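Plasmodium falciparum gamete antigen 27/25 (Plasmodium falciparum, PDB 1N81) is essential for sexual development of the malaria parasite, though its molecular function is unknown and may involve protein dimerization. Local coordinates at residues 119-124 and 174-179; 85-90 and 156-161. All blocks are in the same frame, centred on the assembly; numbering follows the deposited sequence.

Interaction 1: residues 119-124 and 174-179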
loop_
_atom_site.group_PDB
_atom_site.type_symbol
_atom_site.label_atom_id
_atom_site.label_comp_id
_atom_site.label_asym_id
_atom_site.label_seq_id
_atom_site.Cartn_x
_atom_site.Cartn_y
_atom_site.Cartn_z
ATOM N N ASN A 119 10.861 -11.084 2.477
ATOM C CA ASN A 119 11.657 -11.440 3.650
ATOM C C ASN A 119 10.743 -12.143 4.670
ATOM O O ASN A 119 11.153 -13.097 5.309
ATOM C CB ASN A 119 12.301 -10.189 4.275
ATOM C CG ASN A 119 13.468 -9.635 3.433
ATOM O OD1 ASN A 119 14.627 -9.962 3.661
ATOM N ND2 ASN A 119 13.150 -8.814 2.454
ATOM N N VAL A 120 9.504 -11.675 4.799
ATOM C CA VAL A 120 8.545 -12.298 5.712
ATOM C C VAL A 120 8.274 -13.778 5.335
ATOM O O VAL A 120 8.403 -14.674 6.165
ATOM C CB VAL A 120 7.207 -11.504 5.737
ATOM C CG1 VAL A 120 6.129 -12.292 6.479
ATOM C CG2 VAL A 120 7.433 -10.136 6.428
ATOM N N ASP A 121 7.924 -14.029 4.081
ATOM C CA ASP A 121 7.656 -15.389 3.609
ATOM C C ASP A 121 8.809 -16.369 3.872
ATOM O O ASP A 121 8.582 -17.554 4.138
ATOM C CB ASP A 121 7.397 -15.413 2.096
ATOM C CG ASP A 121 6.129 -14.697 1.695
ATOM O OD1 ASP A 121 5.259 -14.439 2.561
ATOM O OD2 ASP A 121 6.007 -14.402 0.485
ATOM N N HIS A 122 10.039 -15.878 3.767
ATOM C CA HIS A 122 11.201 -16.730 3.959
ATOM C C HIS A 122 11.574 -16.979 5.404
ATOM O O HIS A 122 12.392 -17.849 5.662
ATOM C CB HIS A 122 12.417 -16.164 3.227
ATOM C CG HIS A 122 12.243 -16.068 1.739
ATOM N ND1 HIS A 122 13.224 -15.568 0.908
ATOM C CD2 HIS A 122 11.195 -16.385 0.939
ATOM C CE1 HIS A 122 12.786 -15.577 -0.341
ATOM N NE2 HIS A 122 11.558 -16.067 -0.348
ATOM N N ALA A 123 11.009 -16.219 6.341
ATOM C CA ALA A 123 11.330 -16.430 7.754
ATOM C C ALA A 123 10.554 -17.659 8.250
ATOM O O ALA A 123 9.427 -17.913 7.823
ATOM C CB ALA A 123 10.980 -15.208 8.576
ATOM N N ARG A 124 11.175 -18.418 9.139
ATOM C CA ARG A 124 10.592 -19.651 9.663
ATOM C C ARG A 124 9.486 -19.469 10.697
ATOM O O ARG A 124 8.369 -19.929 10.511
ATOM C CB ARG A 124 11.711 -20.500 10.273
ATOM C CG ARG A 124 11.360 -21.949 10.558
ATOM C CD ARG A 124 12.573 -22.668 11.147
ATOM N NE ARG A 124 12.451 -24.123 11.050
ATOM C CZ ARG A 124 13.438 -24.980 11.309
ATOM N NH1 ARG A 124 14.629 -24.531 11.690
ATOM N NH2 ARG A 124 13.236 -26.288 11.173
ATOM N N VAL A 174 -0.764 -10.070 4.482
ATOM C CA VAL A 174 0.002 -11.303 4.366
ATOM C C VAL A 174 -0.817 -12.441 4.965
ATOM O O VAL A 174 -1.377 -12.294 6.059
ATOM C CB VAL A 174 1.341 -11.207 5.130
ATOM C CG1 VAL A 174 2.074 -12.559 5.079
ATOM C CG2 VAL A 174 2.228 -10.119 4.500
ATOM N N ASP A 175 -0.884 -13.566 4.251
ATOM C CA ASP A 175 -1.629 -14.739 4.706
ATOM C C ASP A 175 -0.868 -16.030 4.431
ATOM O O ASP A 175 -1.371 -17.119 4.710
ATOM C CB ASP A 175 -2.999 -14.815 4.016
ATOM C CG ASP A 175 -2.899 -15.246 2.554
ATOM O OD1 ASP A 175 -3.942 -15.479 1.909
ATOM O OD2 ASP A 175 -1.771 -15.348 2.050
ATOM N N SER A 176 0.351 -15.911 3.915
ATOM C CA SER A 176 1.151 -17.084 3.568
ATOM C C SER A 176 1.518 -18.011 4.731
ATOM O O SER A 176 1.754 -19.186 4.525
ATOM C CB SER A 176 2.446 -16.653 2.867
ATOM O OG SER A 176 3.295 -15.963 3.776
ATOM N N TYR A 177 1.580 -17.488 5.944
ATOM C CA TYR A 177 1.947 -18.308 7.092
ATOM C C TYR A 177 0.712 -18.872 7.838
ATOM O O TYR A 177 0.860 -19.607 8.804
ATOM C CB TYR A 177 2.766 -17.469 8.053
ATOM C CG TYR A 177 1.935 -16.348 8.647
ATOM C CD1 TYR A 177 1.152 -16.547 9.798
ATOM C CD2 TYR A 177 1.852 -15.115 7.997
ATOM C CE1 TYR A 177 0.291 -15.521 10.272
ATOM C CE2 TYR A 177 1.008 -14.093 8.456
ATOM C CZ TYR A 177 0.230 -14.290 9.583
ATOM O OH TYR A 177 -0.589 -13.251 9.971
ATOM N N ILE A 178 -0.488 -18.522 7.384
ATOM C CA ILE A 178 -1.738 -18.944 8.026
ATOM C C ILE A 178 -2.221 -20.376 7.752
ATOM O O ILE A 178 -2.242 -20.813 6.617
ATOM C CB ILE A 178 -2.898 -17.954 7.654
ATOM C CG1 ILE A 178 -2.675 -16.618 8.370
ATOM C CG2 ILE A 178 -4.254 -18.544 8.025
ATOM C CD1 ILE A 178 -3.643 -15.525 7.983
ATOM N N ILE A 179 -2.593 -21.107 8.806
ATOM C CA ILE A 179 -3.133 -22.465 8.643
ATOM C C ILE A 179 -4.496 -22.413 9.309
ATOM O O ILE A 179 -4.563 -22.239 10.527
ATOM C CB ILE A 179 -2.336 -23.559 9.387
ATOM C CG1 ILE A 179 -0.842 -23.464 9.084
ATOM C CG2 ILE A 179 -2.871 -24.945 8.942
ATOM C CD1 ILE A 179 -0.491 -23.750 7.672
#

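Interaction 2: residues 85-90 and 156-161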
loop_
_atom_site.group_PDB
_atom_site.type_symbol
_atom_site.label_atom_id
_atom_site.label_comp_id
_atom_site.label_asym_id
_atom_site.label_seq_id
_atom_site.Cartn_x
_atom_site.Cartn_y
_atom_site.Cartn_z
ATOM N N LEU A 85 -3.938 10.746 0.828
ATOM C CA LEU A 85 -4.488 11.960 0.209
ATOM C C LEU A 85 -4.037 13.189 1.019
ATOM O O LEU A 85 -3.539 14.175 0.465
ATOM C CB LEU A 85 -6.015 11.907 0.186
ATOM C CG LEU A 85 -6.632 10.691 -0.525
ATOM C CD1 LEU A 85 -8.134 10.838 -0.548
ATOM C CD2 LEU A 85 -6.097 10.552 -1.920
ATOM N N ILE A 86 -4.209 13.108 2.334
ATOM C CA ILE A 86 -3.827 14.197 3.233
ATOM C C ILE A 86 -2.301 14.386 3.287
ATOM O O ILE A 86 -1.818 15.504 3.373
ATOM C CB ILE A 86 -4.419 13.951 4.637
ATOM C CG1 ILE A 86 -5.937 14.188 4.565
ATOM C CG2 ILE A 86 -3.762 14.845 5.669
ATOM C CD1 ILE A 86 -6.667 13.872 5.835
ATOM N N SER A 87 -1.539 13.299 3.184
ATOM C CA SER A 87 -0.087 13.404 3.217
ATOM C C SER A 87 0.519 13.993 1.933
ATOM O O SER A 87 1.508 14.734 1.984
ATOM C CB SER A 87 0.516 12.016 3.465
ATOM O OG SER A 87 1.933 12.063 3.525
ATOM N N TYR A 88 -0.072 13.667 0.783
ATOM C CA TYR A 88 0.459 14.109 -0.513
ATOM C C TYR A 88 -0.303 15.228 -1.238
ATOM O O TYR A 88 0.248 15.871 -2.141
ATOM C CB TYR A 88 0.508 12.915 -1.495
ATOM C CG TYR A 88 1.245 11.691 -1.009
ATOM C CD1 TYR A 88 0.897 10.411 -1.478
ATOM C CD2 TYR A 88 2.335 11.802 -0.134
ATOM C CE1 TYR A 88 1.611 9.284 -1.098
ATOM C CE2 TYR A 88 3.065 10.672 0.252
ATOM C CZ TYR A 88 2.694 9.417 -0.235
ATOM O OH TYR A 88 3.398 8.304 0.164
ATOM N N CYS A 89 -1.560 15.456 -0.882
ATOM C CA CYS A 89 -2.341 16.451 -1.630
ATOM C C CYS A 89 -2.889 17.628 -0.846
ATOM O O CYS A 89 -3.662 18.416 -1.383
ATOM C CB CYS A 89 -3.521 15.747 -2.310
ATOM S SG CYS A 89 -3.064 14.323 -3.362
ATOM N N THR A 90 -2.480 17.749 0.405
ATOM C CA THR A 90 -2.994 18.779 1.297
ATOM C C THR A 90 -2.195 20.075 1.383
ATOM O O THR A 90 -2.356 20.857 2.322
ATOM C CB THR A 90 -3.205 18.130 2.683
ATOM O OG1 THR A 90 -4.486 18.504 3.185
ATOM C CG2 THR A 90 -2.119 18.489 3.666
ATOM N N ASP A 156 10.363 13.942 5.876
ATOM C CA ASP A 156 10.461 13.066 7.043
ATOM C C ASP A 156 9.091 12.639 7.545
ATOM O O ASP A 156 8.938 11.527 8.053
ATOM C CB ASP A 156 11.236 13.743 8.185
ATOM C CG ASP A 156 12.637 14.166 7.771
ATOM O OD1 ASP A 156 13.367 13.333 7.190
ATOM O OD2 ASP A 156 13.009 15.332 8.026
ATOM N N ASP A 157 8.099 13.515 7.422
ATOM C CA ASP A 157 6.765 13.164 7.893
ATOM C C ASP A 157 6.151 12.138 6.962
ATOM O O ASP A 157 5.596 11.137 7.422
ATOM C CB ASP A 157 5.863 14.392 7.973
ATOM C CG ASP A 157 6.196 15.278 9.153
ATOM O OD1 ASP A 157 6.597 14.732 10.206
ATOM O OD2 ASP A 157 6.043 16.512 9.030
ATOM N N GLN A 158 6.245 12.400 5.661
ATOM C CA GLN A 158 5.707 11.481 4.679
ATOM C C GLN A 158 6.350 10.101 4.829
ATOM O O GLN A 158 5.669 9.102 4.694
ATOM C CB GLN A 158 5.953 12.026 3.284
ATOM C CG GLN A 158 5.363 13.404 3.137
ATOM C CD GLN A 158 5.516 13.951 1.749
ATOM O OE1 GLN A 158 6.532 13.739 1.084
ATOM N NE2 GLN A 158 4.510 14.668 1.303
ATOM N N TYR A 159 7.655 10.061 5.121
ATOM C CA TYR A 159 8.366 8.798 5.309
ATOM C C TYR A 159 7.883 8.071 6.557
ATOM O O TYR A 159 7.571 6.880 6.521
ATOM C CB TYR A 159 9.877 9.009 5.464
ATOM C CG TYR A 159 10.553 7.737 5.919
ATOM C CD1 TYR A 159 10.707 6.662 5.039
ATOM C CD2 TYR A 159 10.860 7.535 7.260
ATOM C CE1 TYR A 159 11.119 5.425 5.479
ATOM C CE2 TYR A 159 11.273 6.303 7.713
ATOM C CZ TYR A 159 11.393 5.240 6.814
ATOM O OH TYR A 159 11.723 3.978 7.258
ATOM N N LYS A 160 7.832 8.781 7.671
ATOM C CA LYS A 160 7.383 8.148 8.898
ATOM C C LYS A 160 5.946 7.599 8.759
ATOM O O LYS A 160 5.624 6.493 9.231
ATOM C CB LYS A 160 7.483 9.161 10.033
ATOM C CG LYS A 160 6.942 8.713 11.359
ATOM C CD LYS A 160 7.321 9.726 12.451
ATOM C CE LYS A 160 6.848 9.288 13.848
ATOM N NZ LYS A 160 5.356 9.321 13.995
ATOM N N ASP A 161 5.066 8.360 8.120
ATOM C CA ASP A 161 3.699 7.868 7.957
ATOM C C ASP A 161 3.693 6.646 7.036
ATOM O O ASP A 161 2.996 5.661 7.308
ATOM C CB ASP A 161 2.782 8.955 7.386
ATOM C CG ASP A 161 2.539 10.100 8.376
ATOM O OD1 ASP A 161 2.623 9.883 9.611
ATOM O OD2 ASP A 161 2.246 11.222 7.913
HETATM O O HOH W 1 2.534 12.718 6.008
#

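Interaction 1: residues 119-124 and 174-179
Where helix 96-122 runs out, its last turn meets the chain leaving helix 156-173, and the contact between them rests on Asp121 with Ser176 and on Val120 with Val174. Ser176 OG donates a hydrogen bond of 2.8 Å to Asp121 OD1, approaching from above the carboxylate, 46° out of its plane. The serine hydroxyl lies between its own backbone N and carbonyl carbon (chi1 68°), which turns it to the acid, and Ser176 CB follows to 3.6 Å from Asp121 OD1. Val174 is the first residue to leave helical geometry after helix 156-173. Directly behind it a type I beta turn, Asp175 to Ile178, closed by Ile178 N on Asp175 O at 3.1 Å, carries Ser176 at its second position. This is an all-helical fold, and here the end of one helix receives the turn that follows another. Further in, the two buried valines meet branch to branch, Val120 CG1 lying 4.3 Å from Val174 CG1. Helix 126-133 packs against both, with Ile132 on Val120 and Met133 on Val174, while Lys129 NZ from the same helix hydrogen-bonds Val120 O and Ala123 O.

Interaction 2: residues 85-90 and 156-161
Ser87 and Gln158 mark the closest approach of two nearly antiparallel helical segments, 85-89 and 156-161, whose axes come within 10.5 Å at an angle of 155° between their N-to-C directions; the CA atoms of Ser87 and Gln158 are 6.3 Å apart. Gln158 reaches across this gap. Its CG stands opposite the carbonyl carbon about CA-CB (chi1 -56°) and the chain then runs extended, which brings the amide up to the backbone of the other helix. There NE2 donates to Ser87 O at 3.1 Å, a bent bond with an N-H...O angle of 145°, and NE2 sits above the carbonyl plane. The other end of the amide is held as well: OE1 accepts from Thr155 N, so both ends of the group have partners and its rotation is fixed. Tyr88 presents its ring edge to the same nitrogen, Tyr88 CD2 being 3.9 Å from Gln158 NE2, with ring and amide planes almost perpendicular. The ring is buried, meeting Tyr105 of helix 96-122 edge-to-face.

On the neighbouring side the Ser87 hydroxyl, anti to its own N, points at the facing helix and rests 3.7 Å from Gln158 CG, against the aliphatic part of that chain. A water lies between Ser87 OG and Asp161 OD2, but only 2.4 Å from Asp161 OD2, too short for a normal hydrogen bond, so the bridge is doubtful in detail. Asp161 is exposed and the Tyr88 ring buried, so the contact runs from an exposed carboxylate to a buried ring. The arrangement is an antiparallel helix-helix packing in an all-helical fold, joining the C-terminal turn of helix 71-89 to the first turns of helix 156-173 through a small serine and a long glutamine.

In the fold
Both contacts are partly buried and both involve helix 156-173 or the chain just beyond it: interaction 2 uses its first turns, interaction 1 the loop after its end. They lie on opposite sides of the chain's centre, about 29 Å between centres, and do not touch. Their other partners, helices 71-89 and 96-122, are consecutive in the chain, and the segments of the two contacts alternate along it. Interaction 1 joins a helix end to a turn through an acid-hydroxyl bond beside a valine pair. Interaction 2 joins two helices through an amide-to-backbone bond, with a doubtful water bridge beside it and an aromatic ring on its buried side in place of the valines.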